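Local structure of CELL WALL surface anchor family protein (3ZGH) at residues Gly100-Thr114 against Tyr153-Asp167. The protein binds keratin 10 through its basic domain, a region with an MSCRAMM fold from a virulence-associated serine-rich repeat protein of the pneumococcal surface. Numbering follows the deposited sequence.
Sequences GSDLGKPSGVKNYIT and YGLTSSWTVPITGTD
Backbone hydrogen bonds pair Lys110 with Ser158, Tyr112 with Thr156 and Thr114 with Gly154, making 109-114 and 154-162 antiparallel neighbours in the domain's large sheet. Past this pairing Ser107 substitutes a side chain for backbone: its OG, held between backbone N and carbonyl carbon (chi1 67°), accepts a hydrogen bond from Thr160 N at 2.9 Å, while Ser107 N reaches Thr160 O. The short hydroxyl also donates to Gly108 O; the two bonds together would fix its rotation.

At the far end side-chain and backbone bonds together tie the loops. Asp102 OD2 takes Asp167 N on its anti lone pair at 2.9 Å, Asp167 OD2 receives Ser101 N from above the carboxylate plane, and Thr164 N bonds to Asp102 O. Asp167 OD1 is hydrogen-bonded to Ser169 OG.

Side chains alternate between faces. On one, Thr156 lies over the Tyr112 ring in a CH-pi contact, CB toward the rim and CG2 3.5 Å from CZ, and a water links Tyr112 OH with Ser158 OG. Thr156 OG1 meets Thr114 OG1 at 2.9 Å and also Thr63. On the other, Ser157 OG donates to Asn111 OD1 at 2.7 Å, while Asn111 ND2 bonds to Asn125 O and Ser127 OG.

Buried Asn111, Ser157, Thr114 and Thr156 thus join the strands by side chains too, neighbouring strands and Asn88 helping satisfy them.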
loop_
_atom_site.group_PDB
_atom_site.type_symbol
_atom_site.label_atom_id
_atom_site.label_comp_id
_atom_site.label_asym_id
_atom_site.label_seq_id
_atom_site.Cartn_x
_atom_site.Cartn_y
_atom_site.Cartn_z
ATOM N N GLY A 100 -12.206 3.436 -11.628
ATOM C CA GLY A 100 -13.370 3.915 -12.342
ATOM C C GLY A 100 -13.126 4.100 -13.836
ATOM O O GLY A 100 -12.001 3.976 -14.324
ATOM N N SER A 101 -14.193 4.451 -14.547
ATOM C CA SER A 101 -14.195 4.525 -16.003
ATOM C C SER A 101 -13.308 5.604 -16.637
ATOM O O SER A 101 -12.860 5.427 -17.777
ATOM C CB SER A 101 -15.630 4.734 -16.457
ATOM O OG SER A 101 -16.349 3.572 -16.120
ATOM N N ASP A 102 -13.037 6.692 -15.908
ATOM C CA ASP A 102 -12.210 7.770 -16.455
ATOM C C ASP A 102 -10.851 7.840 -15.773
ATOM O O ASP A 102 -10.330 8.929 -15.452
ATOM C CB ASP A 102 -12.929 9.127 -16.391
ATOM C CG ASP A 102 -14.209 9.139 -17.197
ATOM O OD1 ASP A 102 -14.156 8.924 -18.430
ATOM O OD2 ASP A 102 -15.279 9.353 -16.599
ATOM N N LEU A 103 -10.291 6.659 -15.532
ATOM C CA LEU A 103 -8.922 6.542 -15.058
ATOM C C LEU A 103 -8.223 5.648 -16.051
ATOM O O LEU A 103 -8.800 4.649 -16.508
ATOM C CB LEU A 103 -8.874 5.909 -13.686
ATOM C CG LEU A 103 -9.383 6.799 -12.561
ATOM C CD1 LEU A 103 -9.457 6.049 -11.259
ATOM C CD2 LEU A 103 -8.484 8.027 -12.433
ATOM N N GLY A 104 -6.997 6.000 -16.406
ATOM C CA GLY A 104 -6.309 5.249 -17.426
ATOM C C GLY A 104 -5.536 4.099 -16.838
ATOM O O GLY A 104 -5.815 3.590 -15.734
ATOM N N LYS A 105 -4.504 3.725 -17.569
ATOM C CA LYS A 105 -3.690 2.586 -17.203
ATOM C C LYS A 105 -2.666 3.015 -16.160
ATOM O O LYS A 105 -1.963 4.016 -16.342
ATOM C CB LYS A 105 -3.019 2.048 -18.465
ATOM C CG LYS A 105 -1.920 1.060 -18.232
ATOM C CD LYS A 105 -1.422 0.508 -19.566
ATOM C CE LYS A 105 0.057 0.164 -19.510
ATOM N NZ LYS A 105 0.906 1.394 -19.477
ATOM N N PRO A 106 -2.587 2.274 -15.043
ATOM C CA PRO A 106 -1.620 2.640 -13.999
ATOM C C PRO A 106 -0.179 2.616 -14.506
ATOM O O PRO A 106 0.131 1.846 -15.420
ATOM C CB PRO A 106 -1.798 1.541 -12.957
ATOM C CG PRO A 106 -3.148 0.963 -13.223
ATOM C CD PRO A 106 -3.380 1.084 -14.684
ATOM N N SER A 107 0.682 3.451 -13.928
ATOM C CA SER A 107 2.109 3.412 -14.214
ATOM C C SER A 107 2.723 2.141 -13.607
ATOM O O SER A 107 2.014 1.334 -12.975
ATOM C CB SER A 107 2.790 4.612 -13.565
ATOM O OG SER A 107 2.734 4.499 -12.136
ATOM N N GLY A 108 4.038 2.000 -13.777
ATOM C CA GLY A 108 4.821 1.063 -12.991
ATOM C C GLY A 108 4.668 1.409 -11.508
ATOM O O GLY A 108 4.350 2.561 -11.133
ATOM N N VAL A 109 4.895 0.404 -10.659
ATOM C CA VAL A 109 4.781 0.574 -9.221
ATOM C C VAL A 109 6.196 0.618 -8.641
ATOM O O VAL A 109 6.925 -0.403 -8.680
ATOM C CB VAL A 109 4.009 -0.600 -8.617
ATOM C CG1 VAL A 109 3.942 -0.504 -7.090
ATOM C CG2 VAL A 109 2.600 -0.679 -9.208
ATOM N N LYS A 110 6.616 1.780 -8.140
ATOM C CA LYS A 110 7.917 1.868 -7.499
ATOM C C LYS A 110 7.799 1.202 -6.133
ATOM O O LYS A 110 6.735 1.281 -5.485
ATOM C CB LYS A 110 8.328 3.325 -7.341
ATOM C CG LYS A 110 8.624 4.046 -8.677
ATOM C CD LYS A 110 9.133 5.457 -8.406
ATOM C CE LYS A 110 9.149 6.340 -9.665
ATOM N NZ LYS A 110 10.051 5.832 -10.746
ATOM N N ASN A 111 8.845 0.505 -5.715
ATOM C CA ASN A 111 8.881 -0.113 -4.373
ATOM C C ASN A 111 10.118 0.362 -3.635
ATOM O O ASN A 111 11.208 0.441 -4.233
ATOM C CB ASN A 111 8.967 -1.635 -4.494
ATOM C CG ASN A 111 7.756 -2.233 -5.136
ATOM O OD1 ASN A 111 6.670 -2.160 -4.588
ATOM N ND2 ASN A 111 7.934 -2.860 -6.286
ATOM N N TYR A 112 9.979 0.655 -2.358
ATOM C CA TYR A 112 11.095 1.159 -1.583
ATOM C C TYR A 112 10.842 1.005 -0.102
ATOM O O TYR A 112 9.712 0.778 0.308
ATOM C CB TYR A 112 11.442 2.618 -1.945
ATOM C CG TYR A 112 10.321 3.607 -2.029
ATOM C CD1 TYR A 112 10.142 4.560 -1.027
ATOM C CD2 TYR A 112 9.464 3.638 -3.130
ATOM C CE1 TYR A 112 9.083 5.520 -1.096
ATOM C CE2 TYR A 112 8.410 4.592 -3.208
ATOM C CZ TYR A 112 8.235 5.525 -2.179
ATOM O OH TYR A 112 7.228 6.476 -2.227
ATOM N N ILE A 113 11.917 1.059 0.690
ATOM C CA ILE A 113 11.807 1.062 2.128
ATOM C C ILE A 113 11.825 2.522 2.563
ATOM O O ILE A 113 12.654 3.315 2.069
ATOM C CB ILE A 113 12.980 0.309 2.775
ATOM C CG1 ILE A 113 12.974 -1.162 2.331
ATOM C CG2 ILE A 113 12.926 0.417 4.308
ATOM C CD1 ILE A 113 11.778 -1.942 2.858
ATOM N N THR A 114 10.917 2.882 3.472
ATOM C CA THR A 114 10.884 4.224 4.028
ATOM C C THR A 114 11.155 4.189 5.508
ATOM O O THR A 114 10.840 3.203 6.188
ATOM C CB THR A 114 9.517 4.917 3.830
ATOM O OG1 THR A 114 8.475 4.010 4.207
ATOM C CG2 THR A 114 9.329 5.339 2.365
ATOM N N TYR A 153 10.821 1.029 10.064
ATOM C CA TYR A 153 10.727 1.282 8.628
ATOM C C TYR A 153 9.429 0.725 8.046
ATOM O O TYR A 153 8.794 -0.166 8.633
ATOM C CB TYR A 153 11.911 0.698 7.865
ATOM C CG TYR A 153 13.255 1.335 8.187
ATOM C CD1 TYR A 153 13.344 2.449 9.013
ATOM C CD2 TYR A 153 14.430 0.829 7.645
ATOM C CE1 TYR A 153 14.580 3.043 9.309
ATOM C CE2 TYR A 153 15.683 1.416 7.923
ATOM C CZ TYR A 153 15.743 2.520 8.766
ATOM O OH TYR A 153 16.948 3.125 9.065
ATOM N N GLY A 154 9.052 1.227 6.879
ATOM C CA GLY A 154 7.894 0.689 6.181
ATOM C C GLY A 154 8.227 0.221 4.777
ATOM O O GLY A 154 9.230 0.605 4.182
ATOM N N LEU A 155 7.364 -0.618 4.243
ATOM C CA LEU A 155 7.489 -1.097 2.881
ATOM C C LEU A 155 6.467 -0.317 2.058
ATOM O O LEU A 155 5.240 -0.418 2.302
ATOM C CB LEU A 155 7.180 -2.589 2.847
ATOM C CG LEU A 155 7.244 -3.274 1.483
ATOM C CD1 LEU A 155 8.592 -3.076 0.831
ATOM C CD2 LEU A 155 6.941 -4.758 1.652
ATOM N N THR A 156 6.971 0.458 1.092
ATOM C CA THR A 156 6.173 1.483 0.417
ATOM C C THR A 156 6.177 1.243 -1.088
ATOM O O THR A 156 7.230 0.890 -1.680
ATOM C CB THR A 156 6.724 2.892 0.741
ATOM O OG1 THR A 156 6.624 3.152 2.162
ATOM C CG2 THR A 156 5.976 3.998 -0.037
ATOM N N SER A 157 4.995 1.383 -1.705
ATOM C CA SER A 157 4.830 1.247 -3.135
ATOM C C SER A 157 4.100 2.500 -3.612
ATOM O O SER A 157 3.213 3.025 -2.884
ATOM C CB SER A 157 3.996 0.002 -3.446
ATOM O OG SER A 157 4.661 -1.224 -3.078
ATOM N N SER A 158 4.455 3.018 -4.794
ATOM C CA SER A 158 3.733 4.191 -5.306
ATOM C C SER A 158 3.564 4.061 -6.799
ATOM O O SER A 158 4.388 3.418 -7.481
ATOM C CB SER A 158 4.460 5.505 -4.993
ATOM O OG SER A 158 5.746 5.486 -5.613
ATOM N N TRP A 159 2.487 4.668 -7.313
ATOM C CA TRP A 159 2.178 4.614 -8.752
ATOM C C TRP A 159 1.256 5.792 -9.058
ATOM O O TRP A 159 0.691 6.405 -8.127
ATOM C CB TRP A 159 1.520 3.286 -9.137
ATOM C CG TRP A 159 0.194 3.006 -8.476
ATOM C CD1 TRP A 159 -1.076 3.242 -8.998
ATOM C CD2 TRP A 159 -0.013 2.442 -7.185
ATOM N NE1 TRP A 159 -2.043 2.888 -8.079
ATOM C CE2 TRP A 159 -1.417 2.390 -6.960
ATOM C CE3 TRP A 159 0.853 2.009 -6.171
ATOM C CZ2 TRP A 159 -1.968 1.899 -5.786
ATOM C CZ3 TRP A 159 0.294 1.516 -4.990
ATOM C CH2 TRP A 159 -1.105 1.464 -4.815
ATOM N N THR A 160 1.122 6.109 -10.339
ATOM C CA THR A 160 0.192 7.123 -10.769
ATOM C C THR A 160 -0.838 6.505 -11.700
ATOM O O THR A 160 -0.616 5.429 -12.296
ATOM C CB THR A 160 0.920 8.256 -11.505
ATOM O OG1 THR A 160 1.607 7.700 -12.618
ATOM C CG2 THR A 160 1.936 8.963 -10.571
ATOM N N VAL A 161 -1.964 7.196 -11.860
ATOM C CA VAL A 161 -3.028 6.743 -12.775
ATOM C C VAL A 161 -3.563 7.988 -13.467
ATOM O O VAL A 161 -3.996 8.925 -12.785
ATOM C CB VAL A 161 -4.192 6.051 -12.017
ATOM C CG1 VAL A 161 -5.221 5.528 -12.996
ATOM C CG2 VAL A 161 -3.684 4.879 -11.119
ATOM N N PRO A 162 -3.548 8.007 -14.813
ATOM C CA PRO A 162 -4.034 9.204 -15.506
ATOM C C PRO A 162 -5.517 9.429 -15.255
ATOM O O PRO A 162 -6.288 8.462 -15.179
ATOM C CB PRO A 162 -3.800 8.892 -16.998
ATOM C CG PRO A 162 -2.789 7.754 -17.019
ATOM C CD PRO A 162 -3.001 6.990 -15.736
ATOM N N ILE A 163 -5.915 10.696 -15.166
ATOM C CA ILE A 163 -7.321 11.080 -15.089
ATOM C C ILE A 163 -7.779 11.529 -16.483
ATOM O O ILE A 163 -7.153 12.402 -17.107
ATOM C CB ILE A 163 -7.515 12.230 -14.073
ATOM C CG1 ILE A 163 -7.230 11.720 -12.645
ATOM C CG2 ILE A 163 -8.942 12.850 -14.174
ATOM C CD1 ILE A 163 -7.039 12.822 -11.610
ATOM N N THR A 164 -8.888 10.966 -16.968
ATOM C CA THR A 164 -9.327 11.227 -18.333
ATOM C C THR A 164 -10.741 11.778 -18.386
ATOM O O THR A 164 -11.310 11.963 -19.474
ATOM C CB THR A 164 -9.278 9.927 -19.189
ATOM O OG1 THR A 164 -10.238 8.978 -18.690
ATOM C CG2 THR A 164 -7.866 9.294 -19.151
ATOM N N GLY A 165 -11.315 12.067 -17.223
ATOM C CA GLY A 165 -12.710 12.471 -17.186
ATOM C C GLY A 165 -13.200 12.533 -15.752
ATOM O O GLY A 165 -12.413 12.618 -14.809
ATOM N N THR A 166 -14.511 12.436 -15.609
ATOM C CA THR A 166 -15.222 12.663 -14.355
ATOM C C THR A 166 -15.202 11.492 -13.357
ATOM O O THR A 166 -15.112 11.694 -12.160
ATOM C CB THR A 166 -16.696 12.965 -14.716
ATOM O OG1 THR A 166 -16.790 14.350 -15.080
ATOM C CG2 THR A 166 -17.623 12.670 -13.559
ATOM N N ASP A 167 -15.302 10.264 -13.840
ATOM C CA ASP A 167 -15.400 9.133 -12.935
ATOM C C ASP A 167 -14.008 8.683 -12.466
ATOM O O ASP A 167 -13.378 7.809 -13.072
ATOM C CB ASP A 167 -16.188 7.958 -13.576
ATOM C CG ASP A 167 -16.221 6.727 -12.667
ATOM O OD1 ASP A 167 -15.925 6.896 -11.454
ATOM O OD2 ASP A 167 -16.524 5.608 -13.143
HETATM O O HOH W 1 7.089 7.841 -4.607
#